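Local coordinates for protein beta-catenin homolog sys-1 (Caenorhabditis elegans, PDB 3C2H) that acts as a transcription coregulator in the Wnt signalling asymmetry pathway, binding the TCF transcription factor POP-1 directly and activating or repressing target genes according to upstream Wnt signals, at residues T32-D37 against L82-R87; D206-N211 against G268-D273. One frame throughout, in Å; residues are numbered along the deposited sequence.

How the contacts relate
Both contacts join helices of one all-helical chain, and they follow one another along the sequence: contact 1 (32-37 with 82-87) is complete before contact 2 (206-211 with 268-273) begins. Their centres lie about 39 Å apart and their nearest atoms about 21 Å, so neither touches the other. Contact 1 sits near the N-terminal end, its centre about 42 Å from the centre of the chain, whereas that of contact 2 is about 15 Å from it. Each pairs an isoleucine-based apolar patch with a polar group beside it, stacked arginines held near an aspartate in the first and a histidine-aspartate bond with a bridging water in the second.

Contact 1: residues T32-D37 against L82-R87; sequences TWIRQD and LDILRR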
ATOM      1  N   THR A  32     -44.231   9.971  11.355  1.00 86.65           N
ATOM      2  CA  THR A  32     -45.151   9.564  10.286  1.00 88.40           C
ATOM      3  C   THR A  32     -45.448  10.704   9.302  1.00 89.11           C
ATOM      4  O   THR A  32     -45.587  10.472   8.094  1.00 88.87           O
ATOM      5  CB  THR A  32     -46.465   8.988  10.855  1.00 88.75           C
ATOM      6  OG1 THR A  32     -46.810   9.687  12.059  1.00 89.13           O
ATOM      7  CG2 THR A  32     -46.311   7.489  11.156  1.00 89.17           C
ATOM      8  N   TRP A  33     -45.527  11.926   9.831  1.00 90.19           N
ATOM      9  CA  TRP A  33     -45.609  13.142   9.018  1.00 91.48           C
ATOM     10  C   TRP A  33     -44.472  13.212   7.993  1.00 91.99           C
ATOM     11  O   TRP A  33     -44.728  13.382   6.805  1.00 92.07           O
ATOM     12  CB  TRP A  33     -45.613  14.388   9.915  1.00 92.02           C
ATOM     13  CG  TRP A  33     -45.731  15.705   9.181  1.00 92.83           C
ATOM     14  CD1 TRP A  33     -46.700  16.064   8.285  1.00 93.36           C
ATOM     15  CD2 TRP A  33     -44.861  16.842   9.304  1.00 93.76           C
ATOM     16  NE1 TRP A  33     -46.483  17.344   7.836  1.00 93.51           N
ATOM     17  CE2 TRP A  33     -45.365  17.847   8.447  1.00 93.75           C
ATOM     18  CE3 TRP A  33     -43.706  17.110  10.058  1.00 93.71           C
ATOM     19  CZ2 TRP A  33     -44.751  19.101   8.317  1.00 93.35           C
ATOM     20  CZ3 TRP A  33     -43.097  18.360   9.932  1.00 92.94           C
ATOM     21  CH2 TRP A  33     -43.623  19.337   9.064  1.00 93.10           C
ATOM     22  N   ILE A  34     -43.233  13.061   8.459  1.00 92.62           N
ATOM     23  CA  ILE A  34     -42.055  13.019   7.590  1.00 93.37           C
ATOM     24  C   ILE A  34     -42.120  11.830   6.647  1.00 94.75           C
ATOM     25  O   ILE A  34     -41.912  11.976   5.440  1.00 94.88           O
ATOM     26  CB  ILE A  34     -40.754  12.944   8.421  1.00 93.09           C
ATOM     27  CG1 ILE A  34     -40.524  14.272   9.143  1.00 93.09           C
ATOM     28  CG2 ILE A  34     -39.553  12.580   7.544  1.00 92.23           C
ATOM     29  CD1 ILE A  34     -39.739  14.162  10.417  1.00 92.85           C
ATOM     30  N   ARG A  35     -42.422  10.662   7.215  1.00 96.43           N
ATOM     31  CA  ARG A  35     -42.471   9.390   6.492  1.00 98.09           C
ATOM     32  C   ARG A  35     -43.272   9.485   5.194  1.00 99.26           C
ATOM     33  O   ARG A  35     -42.848   8.972   4.152  1.00 99.02           O
ATOM     34  CB  ARG A  35     -43.070   8.300   7.388  1.00 98.14           C
ATOM     35  CG  ARG A  35     -42.229   7.922   8.597  1.00 98.60           C
ATOM     36  CD  ARG A  35     -41.312   6.741   8.319  1.00 99.97           C
ATOM     37  NE  ARG A  35     -42.026   5.461   8.288  1.00100.34           N
ATOM     38  CZ  ARG A  35     -42.259   4.749   7.188  1.00100.21           C
ATOM     39  NH1 ARG A  35     -41.838   5.177   6.001  1.00 99.97           N
ATOM     40  NH2 ARG A  35     -42.915   3.601   7.276  1.00 99.74           N
ATOM     41  N   GLN A  36     -44.422  10.155   5.277  1.00100.84           N
ATOM     42  CA  GLN A  36     -45.359  10.296   4.162  1.00102.50           C
ATOM     43  C   GLN A  36     -45.067  11.548   3.336  1.00102.83           C
ATOM     44  O   GLN A  36     -44.782  11.462   2.135  1.00102.75           O
ATOM     45  CB  GLN A  36     -46.800  10.338   4.700  1.00102.69           C
ATOM     46  CG  GLN A  36     -47.902  10.516   3.638  1.00103.59           C
ATOM     47  CD  GLN A  36     -49.218  11.049   4.215  1.00103.50           C
ATOM     48  OE1 GLN A  36     -49.500  10.909   5.411  1.00104.39           O
ATOM     49  NE2 GLN A  36     -50.030  11.665   3.358  1.00104.38           N
ATOM     50  N   ASP A  37     -45.128  12.697   4.008  1.00103.60           N
ATOM     51  CA  ASP A  37     -45.081  14.026   3.385  1.00104.33           C
ATOM     52  C   ASP A  37     -43.787  14.313   2.618  1.00104.51           C
ATOM     53  O   ASP A  37     -43.815  14.991   1.586  1.00104.87           O
ATOM     54  CB  ASP A  37     -45.274  15.106   4.463  1.00104.52           C
ATOM     55  CG  ASP A  37     -46.388  16.084   4.136  1.00105.27           C
ATOM     56  OD1 ASP A  37     -46.912  16.062   3.000  1.00105.91           O
ATOM     57  OD2 ASP A  37     -46.746  16.880   5.033  1.00106.02           O
ATOM     58  N   LEU A  82     -34.627   8.980  16.338  1.00 52.03           N
ATOM     59  CA  LEU A  82     -33.395   8.674  15.622  1.00 51.67           C
ATOM     60  C   LEU A  82     -33.712   8.315  14.191  1.00 51.96           C
ATOM     61  O   LEU A  82     -32.876   8.483  13.306  1.00 52.55           O
ATOM     62  CB  LEU A  82     -32.614   7.552  16.299  1.00 51.35           C
ATOM     63  CG  LEU A  82     -32.108   7.884  17.704  1.00 50.77           C
ATOM     64  CD1 LEU A  82     -31.649   6.633  18.432  1.00 48.02           C
ATOM     65  CD2 LEU A  82     -31.010   8.948  17.680  1.00 51.94           C
ATOM     66  N   ASP A  83     -34.929   7.842  13.957  1.00 52.57           N
ATOM     67  CA  ASP A  83     -35.338   7.493  12.605  1.00 53.85           C
ATOM     68  C   ASP A  83     -35.565   8.731  11.764  1.00 54.22           C
ATOM     69  O   ASP A  83     -35.266   8.723  10.570  1.00 54.28           O
ATOM     70  CB  ASP A  83     -36.597   6.643  12.598  1.00 54.43           C
ATOM     71  CG  ASP A  83     -36.859   6.043  11.246  1.00 57.17           C
ATOM     72  OD1 ASP A  83     -36.045   5.192  10.806  1.00 59.76           O
ATOM     73  OD2 ASP A  83     -37.866   6.433  10.613  1.00 59.43           O
ATOM     74  N   ILE A  84     -36.107   9.780  12.397  1.00 54.36           N
ATOM     75  CA  ILE A  84     -36.274  11.085  11.771  1.00 53.96           C
ATOM     76  C   ILE A  84     -34.888  11.612  11.429  1.00 54.17           C
ATOM     77  O   ILE A  84     -34.609  11.983  10.279  1.00 53.94           O
ATOM     78  CB  ILE A  84     -37.006  12.078  12.710  1.00 54.27           C
ATOM     79  CG1 ILE A  84     -38.454  11.621  12.966  1.00 54.77           C
ATOM     80  CG2 ILE A  84     -37.010  13.484  12.118  1.00 52.92           C
ATOM     81  CD1 ILE A  84     -39.067  12.166  14.261  1.00 52.62           C
ATOM     82  N   LEU A  85     -34.014  11.610  12.431  1.00 54.19           N
ATOM     83  CA  LEU A  85     -32.636  12.058  12.256  1.00 54.59           C
ATOM     84  C   LEU A  85     -31.978  11.340  11.085  1.00 54.45           C
ATOM     85  O   LEU A  85     -31.437  11.976  10.189  1.00 53.84           O
ATOM     86  CB  LEU A  85     -31.828  11.862  13.546  1.00 54.36           C
ATOM     87  CG  LEU A  85     -30.436  12.502  13.551  1.00 55.36           C
ATOM     88  CD1 LEU A  85     -30.528  14.029  13.506  1.00 55.46           C
ATOM     89  CD2 LEU A  85     -29.635  12.047  14.758  1.00 55.17           C
ATOM     90  N   ARG A  86     -32.058  10.013  11.080  1.00 55.44           N
ATOM     91  CA  ARG A  86     -31.482   9.226   9.992  1.00 56.25           C
ATOM     92  C   ARG A  86     -31.997   9.710   8.652  1.00 56.33           C
ATOM     93  O   ARG A  86     -31.220   9.932   7.736  1.00 56.16           O
ATOM     94  CB  ARG A  86     -31.776   7.735  10.174  1.00 56.57           C
ATOM     95  CG  ARG A  86     -31.168   6.843   9.097  1.00 56.62           C
ATOM     96  CD  ARG A  86     -31.553   5.394   9.304  1.00 58.43           C
ATOM     97  NE  ARG A  86     -33.003   5.201   9.271  1.00 59.53           N
ATOM     98  CZ  ARG A  86     -33.695   4.793   8.209  1.00 58.84           C
ATOM     99  NH1 ARG A  86     -33.082   4.520   7.064  1.00 58.22           N
ATOM    100  NH2 ARG A  86     -35.012   4.654   8.297  1.00 58.87           N
ATOM    101  N   ARG A  87     -33.309   9.887   8.550  1.00 57.55           N
ATOM    102  CA  ARG A  87     -33.921  10.343   7.302  1.00 58.82           C
ATOM    103  C   ARG A  87     -33.442  11.750   6.907  1.00 59.26           C
ATOM    104  O   ARG A  87     -33.227  12.029   5.725  1.00 58.57           O
ATOM    105  CB  ARG A  87     -35.454  10.219   7.358  1.00 58.68           C
ATOM    106  CG  ARG A  87     -35.941   8.767   7.260  1.00 58.59           C
ATOM    107  CD  ARG A  87     -37.448   8.609   7.431  1.00 59.24           C
ATOM    108  NE  ARG A  87     -37.942   7.516   6.589  1.00 62.77           N
ATOM    109  CZ  ARG A  87     -38.175   6.268   7.000  1.00 64.33           C
ATOM    110  NH1 ARG A  87     -37.994   5.922   8.270  1.00 63.69           N
ATOM    111  NH2 ARG A  87     -38.609   5.358   6.132  1.00 64.47           N
TER
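Two neighbouring helices near the start of the superhelical array, 20-37 and 71-87, meet here through Ile34 and Arg35 on one side and Ile84 and Arg87 on the other. Their local axes run 10.4 Å apart at 33°, in roughly the same direction. In the apolar half, CD1 of Ile34 lies against CG2 of Ile84 at 3.3 Å, the two side chains crossing at about a right angle; Ile54 and Ile58 also pack on Ile84. Beside them the Arg35 guanidinium stacks on that of Arg87, centres 4.4 Å apart and planes 24° from parallel. Bends at chi2 and chi3 fold the Arg35 chain, whose CD rests over the centre of the Arg87 guanidinium, 3.4 Å above its plane. At the edge of that guanidinium, Asp83 OD2 forms a salt bridge with Arg87 NH1, which probably eases the pairing of like charges. Asp83 OD1 takes a nearly straight bond from Arg86 NH2 (2.8 Å), on the syn side but out of the carboxylate plane, while Arg31 makes a further salt bridge to OD2. An isoleucine contact flanked by a charged network thus joins two helices, with helix 47-62 between them in sequence, of an armadillo-type repeat fold, as in beta-catenin.

Contact 2: residues D206-N211 against G268-D273; sequences DYFIWN and GLLLHD
Asp206 and His272 face each other between helix 202-210 and the turn that follows helix 251-270, their side chains crossing at about a right angle with carboxylate and ring planes 39° apart. His272 NE2 donates to Asp206 OD1 over 2.6 Å, with an N-H...O angle of 159°. The acceptor sits at the ring edge, close to the imidazole plane, yet the donor comes from well above the carboxylate plane. With chi1 at 59°, CG of His272 is tucked between its backbone N and carbonyl carbon, and the ring reaches back toward the helix of Asp206.

OD1 has a second donor, a water 2.7 Å away. That water accepts from Trp210 NE1, lying in the plane of the indole at its edge, and donates to Asp273 OD1 at 3.0 Å, so one molecule ties both segments together. Asp273 OD1 also accepts from Ala276 N, which makes Asp273 the N-cap of helix 274-282. The chain passes from one helix to the next through an inverse gamma turn centred on Leu271, a tight link between consecutive helices of this armadillo-type array.

On the apolar side of the contact, Ile209 points its CD1 at the end of helix 251-270, meeting Leu270 O at 3.3 Å and the Leu270 CB at 4.3 Å. Its CG2, anti to the backbone N, instead turns onto a face of the Trp210 indole, 3.4 Å above the plane and offset toward the rim. Leu270 extends CD2 toward CB of Phe208 (4.2 Å), while the Phe208 ring meets Phe194 edge-to-face and helix 224-239 packs on Phe208, Ile209 and Leu270.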
ATOM      1  N   ASP A 206      -1.280   7.879  16.182  1.00 60.65           N
ATOM      2  CA  ASP A 206      -0.301   7.545  17.216  1.00 61.98           C
ATOM      3  C   ASP A 206      -0.931   7.426  18.591  1.00 62.43           C
ATOM      4  O   ASP A 206      -0.362   6.795  19.476  1.00 62.75           O
ATOM      5  CB  ASP A 206       0.829   8.573  17.269  1.00 62.46           C
ATOM      6  CG  ASP A 206       1.772   8.474  16.086  1.00 65.24           C
ATOM      7  OD1 ASP A 206       1.808   7.415  15.423  1.00 67.07           O
ATOM      8  OD2 ASP A 206       2.490   9.466  15.825  1.00 68.72           O
ATOM      9  N   TYR A 207      -2.093   8.040  18.789  1.00 63.22           N
ATOM     10  CA  TYR A 207      -2.771   7.895  20.070  1.00 63.95           C
ATOM     11  C   TYR A 207      -3.434   6.533  20.171  1.00 63.27           C
ATOM     12  O   TYR A 207      -3.301   5.858  21.188  1.00 63.05           O
ATOM     13  CB  TYR A 207      -3.772   9.027  20.343  1.00 65.31           C
ATOM     14  CG  TYR A 207      -4.567   8.820  21.622  1.00 66.83           C
ATOM     15  CD1 TYR A 207      -3.926   8.711  22.858  1.00 67.24           C
ATOM     16  CD2 TYR A 207      -5.958   8.717  21.593  1.00 68.10           C
ATOM     17  CE1 TYR A 207      -4.648   8.505  24.027  1.00 67.90           C
ATOM     18  CE2 TYR A 207      -6.692   8.516  22.760  1.00 68.43           C
ATOM     19  CZ  TYR A 207      -6.029   8.412  23.970  1.00 68.20           C
ATOM     20  OH  TYR A 207      -6.752   8.214  25.127  1.00 69.38           O
ATOM     21  N   PHE A 208      -4.126   6.127  19.109  1.00 62.86           N
ATOM     22  CA  PHE A 208      -4.744   4.802  19.054  1.00 62.78           C
ATOM     23  C   PHE A 208      -3.742   3.663  19.196  1.00 62.59           C
ATOM     24  O   PHE A 208      -4.021   2.674  19.876  1.00 62.23           O
ATOM     25  CB  PHE A 208      -5.514   4.627  17.754  1.00 63.10           C
ATOM     26  CG  PHE A 208      -6.827   5.328  17.736  1.00 63.42           C
ATOM     27  CD1 PHE A 208      -7.684   5.250  18.827  1.00 64.15           C
ATOM     28  CD2 PHE A 208      -7.225   6.044  16.617  1.00 63.96           C
ATOM     29  CE1 PHE A 208      -8.917   5.893  18.812  1.00 66.11           C
ATOM     30  CE2 PHE A 208      -8.453   6.693  16.590  1.00 65.04           C
ATOM     31  CZ  PHE A 208      -9.303   6.618  17.691  1.00 65.74           C
ATOM     32  N   ILE A 209      -2.587   3.817  18.545  1.00 62.38           N
ATOM     33  CA  ILE A 209      -1.531   2.811  18.543  1.00 62.18           C
ATOM     34  C   ILE A 209      -0.805   2.793  19.881  1.00 62.56           C
ATOM     35  O   ILE A 209      -0.718   1.756  20.533  1.00 62.37           O
ATOM     36  CB  ILE A 209      -0.490   3.085  17.419  1.00 61.89           C
ATOM     37  CG1 ILE A 209      -1.099   2.875  16.038  1.00 61.34           C
ATOM     38  CG2 ILE A 209       0.732   2.201  17.574  1.00 60.56           C
ATOM     39  CD1 ILE A 209      -0.369   3.634  14.945  1.00 60.53           C
ATOM     40  N   TRP A 210      -0.299   3.956  20.280  1.00 63.33           N
ATOM     41  CA  TRP A 210       0.692   4.049  21.345  1.00 63.97           C
ATOM     42  C   TRP A 210       0.133   4.398  22.706  1.00 65.51           C
ATOM     43  O   TRP A 210       0.725   4.039  23.716  1.00 65.58           O
ATOM     44  CB  TRP A 210       1.777   5.049  20.968  1.00 63.03           C
ATOM     45  CG  TRP A 210       2.541   4.627  19.775  1.00 61.77           C
ATOM     46  CD1 TRP A 210       2.525   5.206  18.536  1.00 61.81           C
ATOM     47  CD2 TRP A 210       3.425   3.515  19.690  1.00 60.62           C
ATOM     48  NE1 TRP A 210       3.360   4.526  17.684  1.00 61.09           N
ATOM     49  CE2 TRP A 210       3.924   3.480  18.367  1.00 61.69           C
ATOM     50  CE3 TRP A 210       3.853   2.543  20.604  1.00 60.71           C
ATOM     51  CZ2 TRP A 210       4.829   2.505  17.935  1.00 61.58           C
ATOM     52  CZ3 TRP A 210       4.749   1.578  20.175  1.00 61.44           C
ATOM     53  CH2 TRP A 210       5.227   1.564  18.851  1.00 61.63           C
ATOM     54  N   ASN A 211      -0.994   5.107  22.727  1.00 67.83           N
ATOM     55  CA  ASN A 211      -1.658   5.487  23.976  1.00 70.15           C
ATOM     56  C   ASN A 211      -0.738   6.321  24.879  1.00 71.25           C
ATOM     57  O   ASN A 211      -0.698   6.123  26.097  1.00 71.60           O
ATOM     58  CB  ASN A 211      -2.165   4.228  24.704  1.00 70.58           C
ATOM     59  CG  ASN A 211      -3.448   4.466  25.482  1.00 70.91           C
ATOM     60  OD1 ASN A 211      -3.633   5.512  26.104  1.00 70.28           O
ATOM     61  ND2 ASN A 211      -4.339   3.476  25.461  1.00 71.39           N
ATOM     62  N   GLY A 268      -3.780  -0.949   7.826  1.00 41.62           N
ATOM     63  CA  GLY A 268      -3.092  -0.265   6.744  1.00 43.00           C
ATOM     64  C   GLY A 268      -3.024   1.225   6.987  1.00 44.19           C
ATOM     65  O   GLY A 268      -1.965   1.822   6.881  1.00 44.69           O
ATOM     66  N   LEU A 269      -4.157   1.826   7.332  1.00 46.23           N
ATOM     67  CA  LEU A 269      -4.226   3.270   7.547  1.00 47.71           C
ATOM     68  C   LEU A 269      -3.553   3.735   8.825  1.00 47.51           C
ATOM     69  O   LEU A 269      -2.910   4.777   8.843  1.00 48.15           O
ATOM     70  CB  LEU A 269      -5.676   3.750   7.487  1.00 49.09           C
ATOM     71  CG  LEU A 269      -6.029   4.333   6.112  1.00 53.30           C
ATOM     72  CD1 LEU A 269      -7.398   3.867   5.588  1.00 52.68           C
ATOM     73  CD2 LEU A 269      -5.909   5.889   6.160  1.00 56.51           C
ATOM     74  N   LEU A 270      -3.686   2.958   9.892  1.00 47.37           N
ATOM     75  CA  LEU A 270      -3.047   3.287  11.156  1.00 47.42           C
ATOM     76  C   LEU A 270      -1.521   3.242  11.107  1.00 47.38           C
ATOM     77  O   LEU A 270      -0.861   4.085  11.705  1.00 47.24           O
ATOM     78  CB  LEU A 270      -3.547   2.364  12.262  1.00 47.47           C
ATOM     79  CG  LEU A 270      -4.948   2.624  12.795  1.00 48.79           C
ATOM     80  CD1 LEU A 270      -5.407   1.433  13.618  1.00 48.59           C
ATOM     81  CD2 LEU A 270      -4.956   3.902  13.626  1.00 49.73           C
ATOM     82  N   LEU A 271      -0.958   2.259  10.412  1.00 47.33           N
ATOM     83  CA  LEU A 271       0.491   2.058  10.449  1.00 47.67           C
ATOM     84  C   LEU A 271       1.153   3.002   9.467  1.00 48.13           C
ATOM     85  O   LEU A 271       1.515   2.611   8.357  1.00 47.86           O
ATOM     86  CB  LEU A 271       0.846   0.608  10.135  1.00 47.04           C
ATOM     87  CG  LEU A 271       0.216  -0.480  11.000  1.00 46.49           C
ATOM     88  CD1 LEU A 271       0.456  -1.851  10.359  1.00 45.28           C
ATOM     89  CD2 LEU A 271       0.707  -0.425  12.449  1.00 44.88           C
ATOM     90  N   HIS A 272       1.301   4.251   9.884  1.00 48.76           N
ATOM     91  CA  HIS A 272       1.629   5.319   8.948  1.00 50.74           C
ATOM     92  C   HIS A 272       3.126   5.538   8.774  1.00 51.22           C
ATOM     93  O   HIS A 272       3.545   6.081   7.766  1.00 51.90           O
ATOM     94  CB  HIS A 272       0.941   6.631   9.346  1.00 50.67           C
ATOM     95  CG  HIS A 272       1.308   7.103  10.716  1.00 50.21           C
ATOM     96  ND1 HIS A 272       2.273   8.060  10.940  1.00 51.95           N
ATOM     97  CD2 HIS A 272       0.859   6.727  11.936  1.00 50.44           C
ATOM     98  CE1 HIS A 272       2.395   8.262  12.239  1.00 53.11           C
ATOM     99  NE2 HIS A 272       1.548   7.463  12.867  1.00 52.37           N
ATOM    100  N   ASP A 273       3.925   5.117   9.745  1.00 51.96           N
ATOM    101  CA  ASP A 273       5.373   5.294   9.660  1.00 53.15           C
ATOM    102  C   ASP A 273       6.146   4.090  10.194  1.00 53.16           C
ATOM    103  O   ASP A 273       5.548   3.087  10.606  1.00 53.35           O
ATOM    104  CB  ASP A 273       5.802   6.573  10.385  1.00 53.70           C
ATOM    105  CG  ASP A 273       5.420   6.572  11.865  1.00 56.71           C
ATOM    106  OD1 ASP A 273       5.057   5.504  12.420  1.00 57.70           O
ATOM    107  OD2 ASP A 273       5.488   7.658  12.480  1.00 60.28           O
TER
HETATM  108  O   HOH W   1       3.933   5.795  15.146  1.00 60.29           O